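Local coordinates for amine Dehydrogenase (Pseudomonas putida, PDB 1JMX), which probably forms the beta-propeller subunit of an enzyme that oxidises primary amines and hands the electrons on through heme c, at residues S193-L198 with Y214-F219; Q149-R154 with F210-T215; A29-Y34 with K328-K333. One frame throughout, in Å; residues are numbered along the deposited sequence.

Interaction 1 (S193-L198 with Y214-F219); sequences SAPDVL and YTIARF
The chi1 of S193, 66°, lodges OG between its own backbone N and carbonyl carbon and turns it to A217, whose N-H it accepts (A217 N to S193 OG 3.0 Å). S193 N returns a bond to A217 O of 2.8 Å, lying in the carbonyl plane, so the serine grips both polar backbone atoms of A217, with a hydroxyl doing what a strand carbonyl would normally do. I216, whose CG1 is anti to its backbone N (chi1 -166°), lays CD1 3.1 Å from S193 O, a tight approach that helps bury this oxygen without a hydrogen-bond partner. Further along, D196 and T215 form an antiparallel hydrogen-bonded pair: D196 N reaches T215 O at 2.9 Å, and T215 N reaches D196 O at 3.2 Å. Y214 is met by two aliphatic groups, P195 CB at its ring atom CD1 (3.8 Å) and V197 CG2 at its CB (3.8 Å). The D196 carboxylate turns to another partner, a salt bridge with R140 of the neighbouring Amine Dehydrogenase chain. The single bridge through D196 and T215 joins segment 193-198 to the outermost strand 209-218 of its three-stranded sheet, consistent with the outer part of a beta-propeller blade.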
loop_
_atom_site.group_PDB
_atom_site.type_symbol
_atom_site.label_atom_id
_atom_site.label_comp_id
_atom_site.label_asym_id
_atom_site.label_seq_id
_atom_site.Cartn_x
_atom_site.Cartn_y
_atom_site.Cartn_z
ATOM N N SER B 193 19.440 19.559 -5.904
ATOM C CA SER B 193 18.913 18.424 -6.638
ATOM C C SER B 193 17.819 19.012 -7.522
ATOM O O SER B 193 17.626 20.232 -7.564
ATOM C CB SER B 193 18.306 17.401 -5.677
ATOM O OG SER B 193 17.171 17.937 -5.025
ATOM N N ALA B 194 17.130 18.149 -8.257
ATOM C CA ALA B 194 16.031 18.588 -9.089
ATOM C C ALA B 194 14.868 18.768 -8.110
ATOM O O ALA B 194 14.800 18.074 -7.094
ATOM C CB ALA B 194 15.700 17.514 -10.121
ATOM N N PRO B 195 13.983 19.750 -8.356
ATOM C CA PRO B 195 12.847 19.957 -7.448
ATOM C C PRO B 195 11.784 18.858 -7.571
ATOM O O PRO B 195 11.767 18.096 -8.541
ATOM C CB PRO B 195 12.292 21.308 -7.903
ATOM C CG PRO B 195 12.618 21.335 -9.365
ATOM C CD PRO B 195 14.017 20.785 -9.409
ATOM N N ASP B 196 10.930 18.755 -6.558
ATOM C CA ASP B 196 9.847 17.783 -6.557
ATOM C C ASP B 196 8.558 18.591 -6.467
ATOM O O ASP B 196 8.421 19.476 -5.618
ATOM C CB ASP B 196 9.971 16.803 -5.381
ATOM C CG ASP B 196 8.928 15.695 -5.435
ATOM O OD1 ASP B 196 8.978 14.876 -6.366
ATOM O OD2 ASP B 196 8.048 15.646 -4.558
ATOM N N VAL B 197 7.645 18.347 -7.398
ATOM C CA VAL B 197 6.390 19.077 -7.409
ATOM C C VAL B 197 5.197 18.133 -7.492
ATOM O O VAL B 197 5.111 17.279 -8.377
ATOM C CB VAL B 197 6.300 20.085 -8.588
ATOM C CG1 VAL B 197 5.169 21.064 -8.352
ATOM C CG2 VAL B 197 7.607 20.817 -8.784
ATOM N N LEU B 198 4.289 18.305 -6.542
ATOM C CA LEU B 198 3.063 17.530 -6.444
ATOM C C LEU B 198 2.003 18.602 -6.157
ATOM O O LEU B 198 1.931 19.141 -5.053
ATOM C CB LEU B 198 3.180 16.517 -5.291
ATOM C CG LEU B 198 2.043 15.527 -5.006
ATOM C CD1 LEU B 198 0.926 16.183 -4.184
ATOM C CD2 LEU B 198 1.516 14.956 -6.327
ATOM N N TYR B 214 7.133 23.575 -4.027
ATOM C CA TYR B 214 8.036 22.512 -4.421
ATOM C C TYR B 214 9.044 22.316 -3.302
ATOM O O TYR B 214 9.122 23.137 -2.390
ATOM C CB TYR B 214 8.745 22.837 -5.748
ATOM C CG TYR B 214 9.690 24.021 -5.728
ATOM C CD1 TYR B 214 11.023 23.871 -5.341
ATOM C CD2 TYR B 214 9.260 25.289 -6.136
ATOM C CE1 TYR B 214 11.907 24.952 -5.364
ATOM C CE2 TYR B 214 10.140 26.382 -6.159
ATOM C CZ TYR B 214 11.458 26.198 -5.772
ATOM O OH TYR B 214 12.319 27.257 -5.795
ATOM N N THR B 215 9.737 21.183 -3.317
ATOM C CA THR B 215 10.770 20.912 -2.327
ATOM C C THR B 215 12.028 20.670 -3.132
ATOM O O THR B 215 11.958 20.277 -4.298
ATOM C CB THR B 215 10.475 19.666 -1.446
ATOM O OG1 THR B 215 10.400 18.493 -2.262
ATOM C CG2 THR B 215 9.179 19.835 -0.668
ATOM N N ILE B 216 13.178 20.949 -2.537
ATOM C CA ILE B 216 14.441 20.743 -3.230
ATOM C C ILE B 216 15.528 20.462 -2.208
ATOM O O ILE B 216 15.467 20.955 -1.083
ATOM C CB ILE B 216 14.818 21.970 -4.115
ATOM C CG1 ILE B 216 15.936 21.589 -5.088
ATOM C CG2 ILE B 216 15.211 23.168 -3.246
ATOM C CD1 ILE B 216 16.306 22.665 -6.069
ATOM N N ALA B 217 16.479 19.616 -2.583
ATOM C CA ALA B 217 17.586 19.260 -1.700
ATOM C C ALA B 217 18.809 20.108 -2.011
ATOM O O ALA B 217 19.233 20.195 -3.160
ATOM C CB ALA B 217 17.924 17.783 -1.854
ATOM N N ARG B 218 19.354 20.773 -0.998
ATOM C CA ARG B 218 20.539 21.576 -1.219
ATOM C C ARG B 218 21.702 20.787 -0.661
ATOM O O ARG B 218 21.824 20.618 0.550
ATOM C CB ARG B 218 20.459 22.929 -0.524
ATOM C CG ARG B 218 21.669 23.785 -0.858
ATOM C CD ARG B 218 22.099 24.692 0.281
ATOM N NE ARG B 218 21.095 25.702 0.598
ATOM C CZ ARG B 218 20.511 25.829 1.790
ATOM N NH1 ARG B 218 20.836 25.006 2.794
ATOM N NH2 ARG B 218 19.572 26.761 1.970
ATOM N N PHE B 219 22.539 20.284 -1.559
ATOM C CA PHE B 219 23.705 19.490 -1.190
ATOM C C PHE B 219 24.710 20.225 -0.281
ATOM O O PHE B 219 25.381 19.528 0.526
ATOM C CB PHE B 219 24.418 19.023 -2.454
ATOM C CG PHE B 219 23.520 18.344 -3.447
ATOM C CD1 PHE B 219 23.670 18.587 -4.813
ATOM C CD2 PHE B 219 22.559 17.428 -3.028
ATOM C CE1 PHE B 219 22.881 17.920 -5.746
ATOM C CE2 PHE B 219 21.761 16.753 -3.957
ATOM C CZ PHE B 219 21.925 17.000 -5.316
HETATM O O HOH W 1 7.048 18.573 -2.666
#

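Interaction 2 (Q149-R154 with F210-T215); sequences QVYLMR and FSMLYT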
loop_
_atom_site.group_PDB
_atom_site.type_symbol
_atom_site.label_atom_id
_atom_site.label_comp_id
_atom_site.label_asym_id
_atom_site.label_seq_id
_atom_site.Cartn_x
_atom_site.Cartn_y
_atom_site.Cartn_z
ATOM N N GLN B 149 3.420 13.182 -18.373
ATOM C CA GLN B 149 3.441 13.715 -17.017
ATOM C C GLN B 149 3.019 15.175 -16.873
ATOM O O GLN B 149 3.519 15.904 -16.015
ATOM C CB GLN B 149 4.808 13.449 -16.379
ATOM C CG GLN B 149 5.140 11.953 -16.286
ATOM C CD GLN B 149 6.617 11.668 -16.045
ATOM O OE1 GLN B 149 7.491 12.257 -16.684
ATOM N NE2 GLN B 149 6.899 10.741 -15.140
ATOM N N VAL B 150 2.066 15.582 -17.707
ATOM C CA VAL B 150 1.531 16.934 -17.672
ATOM C C VAL B 150 0.327 16.952 -16.734
ATOM O O VAL B 150 -0.485 16.034 -16.742
ATOM C CB VAL B 150 1.123 17.422 -19.098
ATOM C CG1 VAL B 150 0.166 18.603 -19.021
ATOM C CG2 VAL B 150 2.365 17.799 -19.906
ATOM N N TYR B 151 0.263 17.966 -15.874
ATOM C CA TYR B 151 -0.846 18.125 -14.945
ATOM C C TYR B 151 -1.442 19.537 -15.051
ATOM O O TYR B 151 -1.947 19.886 -16.110
ATOM C CB TYR B 151 -0.452 17.711 -13.512
ATOM C CG TYR B 151 0.805 18.346 -12.940
ATOM C CD1 TYR B 151 0.722 19.306 -11.928
ATOM C CD2 TYR B 151 2.075 17.989 -13.402
ATOM C CE1 TYR B 151 1.861 19.896 -11.397
ATOM C CE2 TYR B 151 3.222 18.578 -12.872
ATOM C CZ TYR B 151 3.103 19.535 -11.872
ATOM O OH TYR B 151 4.219 20.170 -11.367
ATOM N N LEU B 152 -1.360 20.357 -14.006
ATOM C CA LEU B 152 -1.916 21.715 -14.027
ATOM C C LEU B 152 -1.554 22.622 -15.216
ATOM O O LEU B 152 -0.419 22.643 -15.685
ATOM C CB LEU B 152 -1.580 22.449 -12.730
ATOM C CG LEU B 152 -2.112 21.823 -11.449
ATOM C CD1 LEU B 152 -1.775 22.726 -10.285
ATOM C CD2 LEU B 152 -3.600 21.620 -11.551
ATOM N N MET B 153 -2.546 23.393 -15.663
ATOM C CA MET B 153 -2.409 24.326 -16.776
ATOM C C MET B 153 -3.209 25.588 -16.472
ATOM O O MET B 153 -4.271 25.517 -15.861
ATOM C CB MET B 153 -2.969 23.717 -18.069
ATOM C CG MET B 153 -2.299 22.435 -18.542
ATOM S SD MET B 153 -2.866 21.929 -20.180
ATOM C CE MET B 153 -4.620 22.031 -19.986
ATOM N N ARG B 154 -2.693 26.740 -16.892
ATOM C CA ARG B 154 -3.386 28.014 -16.697
ATOM C C ARG B 154 -3.158 28.878 -17.930
ATOM O O ARG B 154 -2.043 28.983 -18.420
ATOM C CB ARG B 154 -2.872 28.760 -15.456
ATOM C CG ARG B 154 -3.099 28.072 -14.102
ATOM C CD ARG B 154 -4.555 27.976 -13.712
ATOM N NE ARG B 154 -5.238 29.261 -13.792
ATOM C CZ ARG B 154 -5.197 30.209 -12.860
ATOM N NH1 ARG B 154 -4.490 30.035 -11.747
ATOM N NH2 ARG B 154 -5.900 31.329 -13.031
ATOM N N PHE B 210 -0.039 31.746 -11.411
ATOM C CA PHE B 210 -0.056 30.290 -11.381
ATOM C C PHE B 210 1.079 29.942 -10.430
ATOM O O PHE B 210 2.254 30.075 -10.766
ATOM C CB PHE B 210 0.216 29.735 -12.788
ATOM C CG PHE B 210 0.213 28.223 -12.882
ATOM C CD1 PHE B 210 -0.351 27.431 -11.882
ATOM C CD2 PHE B 210 0.779 27.591 -13.988
ATOM C CE1 PHE B 210 -0.347 26.040 -11.983
ATOM C CE2 PHE B 210 0.789 26.191 -14.102
ATOM C CZ PHE B 210 0.226 25.419 -13.096
ATOM N N SER B 211 0.718 29.532 -9.224
ATOM C CA SER B 211 1.716 29.210 -8.221
ATOM C C SER B 211 1.628 27.780 -7.726
ATOM O O SER B 211 0.551 27.182 -7.695
ATOM C CB SER B 211 1.594 30.170 -7.039
ATOM O OG SER B 211 0.372 29.975 -6.351
ATOM N N MET B 212 2.783 27.237 -7.355
ATOM C CA MET B 212 2.883 25.882 -6.837
ATOM C C MET B 212 4.044 25.829 -5.864
ATOM O O MET B 212 4.989 26.601 -5.992
ATOM C CB MET B 212 3.158 24.883 -7.964
ATOM C CG MET B 212 2.084 24.796 -9.024
ATOM S SD MET B 212 2.317 23.385 -10.092
ATOM C CE MET B 212 3.780 23.864 -10.980
ATOM N N LEU B 213 3.947 24.961 -4.858
ATOM C CA LEU B 213 5.041 24.778 -3.911
ATOM C C LEU B 213 5.883 23.625 -4.456
ATOM O O LEU B 213 5.416 22.819 -5.273
ATOM C CB LEU B 213 4.537 24.387 -2.520
ATOM C CG LEU B 213 3.666 25.301 -1.659
ATOM C CD1 LEU B 213 3.457 24.617 -0.327
ATOM C CD2 LEU B 213 4.312 26.656 -1.466
ATOM N N TYR B 214 7.133 23.575 -4.027
ATOM C CA TYR B 214 8.036 22.512 -4.421
ATOM C C TYR B 214 9.044 22.316 -3.302
ATOM O O TYR B 214 9.122 23.137 -2.390
ATOM C CB TYR B 214 8.745 22.837 -5.748
ATOM C CG TYR B 214 9.690 24.021 -5.728
ATOM C CD1 TYR B 214 11.023 23.871 -5.341
ATOM C CD2 TYR B 214 9.260 25.289 -6.136
ATOM C CE1 TYR B 214 11.907 24.952 -5.364
ATOM C CE2 TYR B 214 10.140 26.382 -6.159
ATOM C CZ TYR B 214 11.458 26.198 -5.772
ATOM O OH TYR B 214 12.319 27.257 -5.795
ATOM N N THR B 215 9.737 21.183 -3.317
ATOM C CA THR B 215 10.770 20.912 -2.327
ATOM C C THR B 215 12.028 20.670 -3.132
ATOM O O THR B 215 11.958 20.277 -4.298
ATOM C CB THR B 215 10.475 19.666 -1.446
ATOM O OG1 THR B 215 10.400 18.493 -2.262
ATOM C CG2 THR B 215 9.179 19.835 -0.668
#
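Two neighbouring sheets of the propeller meet where Y151 and L152, just before strand 153-155, and R154 within it pack against F210 and M212 of strand 209-218. The strands share no backbone bonds; even the nearest pair of CA atoms, R154 CA and F210 CA, is 6.7 Å apart, so the contact is made mainly by side chains. The F210 ring is gripped in two ways. Over one face lies the aliphatic stem of R154, its CG 3.7 Å from the ring centroid and 20° off the ring normal, a CH-pi contact. At the ring edge L152 brings CB to within 3.5 Å of F210 CZ, while its CD1 lies in the ring plane. With CG anti to the backbone N, the F210 ring reaches toward L152 and R154. R154 bends at chi2 and chi3; CG stays over the face, and the guanidinium plane is turned 62° from the ring. Beside this pair M212 and Y151 approach from opposite directions: M212 SD sits 3.8 Å from Y151 CE1, and the sulfur lies 72° off the ring normal, an oblique Met-aromatic contact. The methyl joins in, M212 CE being 3.7 Å from Y151 OH. L152 CD1 passes 4.1 Å from M212 SD, linking the two clusters. Y151 also packs on V197 and on Y135 of the neighbouring Amine Dehydrogenase chain. With all six touching residues buried and no hydrogen bond crossing, the contact is typical of the largely apolar packing between adjacent blades of a beta-propeller.

Interaction 3 (A29-Y34 with K328-K333); sequences ASDTVY and KVKNIK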
loop_
_atom_site.group_PDB
_atom_site.type_symbol
_atom_site.label_atom_id
_atom_site.label_comp_id
_atom_site.label_asym_id
_atom_site.label_seq_id
_atom_site.Cartn_x
_atom_site.Cartn_y
_atom_site.Cartn_z
ATOM N N ALA B 29 -19.127 37.006 2.608
ATOM C CA ALA B 29 -19.432 38.040 3.599
ATOM C C ALA B 29 -19.983 37.483 4.913
ATOM O O ALA B 29 -19.516 37.839 6.000
ATOM C CB ALA B 29 -20.410 39.070 3.008
ATOM N N SER B 30 -20.963 36.595 4.798
ATOM C CA SER B 30 -21.610 35.993 5.955
ATOM C C SER B 30 -21.063 34.621 6.342
ATOM O O SER B 30 -21.482 34.045 7.342
ATOM C CB SER B 30 -23.108 35.887 5.688
ATOM O OG SER B 30 -23.356 35.142 4.509
ATOM N N ASP B 31 -20.147 34.096 5.536
ATOM C CA ASP B 31 -19.561 32.785 5.784
ATOM C C ASP B 31 -20.624 31.711 5.894
ATOM O O ASP B 31 -20.582 30.865 6.785
ATOM C CB ASP B 31 -18.697 32.808 7.040
ATOM C CG ASP B 31 -17.342 33.406 6.789
ATOM O OD1 ASP B 31 -16.804 33.179 5.687
ATOM O OD2 ASP B 31 -16.814 34.101 7.683
ATOM N N THR B 32 -21.604 31.783 5.001
ATOM C CA THR B 32 -22.690 30.815 4.985
ATOM C C THR B 32 -22.900 30.317 3.555
ATOM O O THR B 32 -22.493 30.977 2.599
ATOM C CB THR B 32 -24.019 31.425 5.536
ATOM O OG1 THR B 32 -24.570 32.353 4.589
ATOM C CG2 THR B 32 -23.782 32.147 6.865
ATOM N N VAL B 33 -23.495 29.136 3.419
ATOM C CA VAL B 33 -23.770 28.561 2.110
ATOM C C VAL B 33 -24.890 29.352 1.428
ATOM O O VAL B 33 -26.012 29.439 1.933
ATOM C CB VAL B 33 -24.168 27.070 2.220
ATOM C CG1 VAL B 33 -24.477 26.496 0.838
ATOM C CG2 VAL B 33 -23.042 26.288 2.883
ATOM N N TYR B 34 -24.549 29.994 0.315
ATOM C CA TYR B 34 -25.509 30.785 -0.444
ATOM C C TYR B 34 -26.483 29.887 -1.204
ATOM O O TYR B 34 -27.703 30.076 -1.136
ATOM C CB TYR B 34 -24.764 31.710 -1.401
ATOM C CG TYR B 34 -25.656 32.714 -2.073
ATOM C CD1 TYR B 34 -26.069 33.865 -1.400
ATOM C CD2 TYR B 34 -26.098 32.516 -3.383
ATOM C CE1 TYR B 34 -26.907 34.798 -2.019
ATOM C CE2 TYR B 34 -26.933 33.442 -4.010
ATOM C CZ TYR B 34 -27.331 34.578 -3.321
ATOM O OH TYR B 34 -28.152 35.487 -3.932
ATOM N N LYS B 328 -8.485 30.140 14.166
ATOM C CA LYS B 328 -9.751 29.777 13.571
ATOM C C LYS B 328 -10.892 30.589 14.153
ATOM O O LYS B 328 -11.143 30.556 15.356
ATOM C CB LYS B 328 -10.026 28.289 13.759
ATOM C CG LYS B 328 -11.100 27.757 12.823
ATOM C CD LYS B 328 -11.543 26.371 13.204
ATOM C CE LYS B 328 -12.278 26.403 14.521
ATOM N NZ LYS B 328 -12.763 25.052 14.901
ATOM N N VAL B 329 -11.542 31.352 13.279
ATOM C CA VAL B 329 -12.683 32.191 13.625
ATOM C C VAL B 329 -13.952 31.344 13.632
ATOM O O VAL B 329 -14.774 31.466 14.542
ATOM C CB VAL B 329 -12.840 33.373 12.622
ATOM C CG1 VAL B 329 -14.093 34.183 12.935
ATOM C CG2 VAL B 329 -11.604 34.271 12.670
ATOM N N LYS B 330 -14.120 30.497 12.617
ATOM C CA LYS B 330 -15.296 29.632 12.555
ATOM C C LYS B 330 -15.163 28.516 11.539
ATOM O O LYS B 330 -14.120 28.364 10.916
ATOM C CB LYS B 330 -16.577 30.438 12.295
ATOM C CG LYS B 330 -16.584 31.248 11.022
ATOM C CD LYS B 330 -17.889 32.023 10.872
ATOM C CE LYS B 330 -19.072 31.080 10.644
ATOM N NZ LYS B 330 -20.313 31.796 10.170
ATOM N N ASN B 331 -16.210 27.706 11.426
ATOM C CA ASN B 331 -16.244 26.596 10.488
ATOM C C ASN B 331 -17.535 26.643 9.711
ATOM O O ASN B 331 -18.606 26.862 10.284
ATOM C CB ASN B 331 -16.187 25.242 11.208
ATOM C CG ASN B 331 -14.848 24.971 11.823
ATOM O OD1 ASN B 331 -14.649 25.183 13.020
ATOM N ND2 ASN B 331 -13.905 24.513 11.007
ATOM N N ILE B 332 -17.423 26.442 8.403
ATOM C CA ILE B 332 -18.580 26.406 7.525
ATOM C C ILE B 332 -18.799 24.923 7.258
ATOM O O ILE B 332 -17.925 24.251 6.711
ATOM C CB ILE B 332 -18.304 27.143 6.186
ATOM C CG1 ILE B 332 -18.018 28.626 6.446
ATOM C CG2 ILE B 332 -19.491 26.981 5.226
ATOM C CD1 ILE B 332 -17.569 29.380 5.224
ATOM N N LYS B 333 -19.925 24.400 7.726
ATOM C CA LYS B 333 -20.252 22.994 7.515
ATOM C C LYS B 333 -21.000 22.875 6.188
ATOM O O LYS B 333 -22.043 23.500 6.002
ATOM C CB LYS B 333 -21.103 22.467 8.678
ATOM C CG LYS B 333 -21.620 21.030 8.530
ATOM C CD LYS B 333 -20.503 19.995 8.549
ATOM C CE LYS B 333 -19.730 19.997 9.875
ATOM N NZ LYS B 333 -18.633 18.972 9.899
#
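D31, I332 and the K330 chain make the close part of this contact, whereas S30, V33 and K333 form its looser side. I332 lays CG1 3.4 Å from D31 O, and the D31 and I332 side chains cross at about a right angle. The I332 side chain gets there because CG1 is anti to its carbonyl carbon (chi1 -63°). K330 crosses D31 obliquely: its chain, bent at chi3, carries NZ to 3.7 Å from D31 CB and 3.5 Å from D31 O, with no hydrogen bond formed. Nor is there a salt bridge, since D31 OD2 and K330 NZ stand 4.9 Å apart; the carboxylate is instead held by K308 (salt bridge) and Y310 (hydrogen bond), although the opposite charges probably still attract. On the loose side the approaches lengthen. V33 CG2 is 4.3 Å from I332 CG2, S30 O lies 3.8 Å from K330 NZ, and S30 and K333 are both exposed. Bulges distort both backbones here, a G1 bulge at D31 and T32 opposite D27, where D31 has a positive phi (56°), and a classic bulge at V329 and K330 opposite V320. Strands 32-38 and 327-333, the outermost strands of two different sheets, run about 19° apart in direction without backbone bonds, I332 resting on V26 of strand 22-27 and on L318 of strand 317-322.

Overall arrangement
Interactions 1 and 2 share strand 209-218 and touch directly, V197 CG1 lying 3.3 Å from Y151 OH. Interaction 1 uses the later end of the strand, at the surface, and relies on backbone and hydroxyl hydrogen bonds. Interaction 2 uses the earlier end, with its centre about 8 Å from the chain centre, and is wholly buried and largely apolar, with sulfur and ring contacts in place of hydrogen bonds. Interaction 3 stands apart, its centre about 36 Å from that of interaction 1 and about 29 Å from that of interaction 2. Partly buried, it joins different sheets near the two chain ends, without hydrogen bonds, and the D31 carboxylate finds its partners elsewhere.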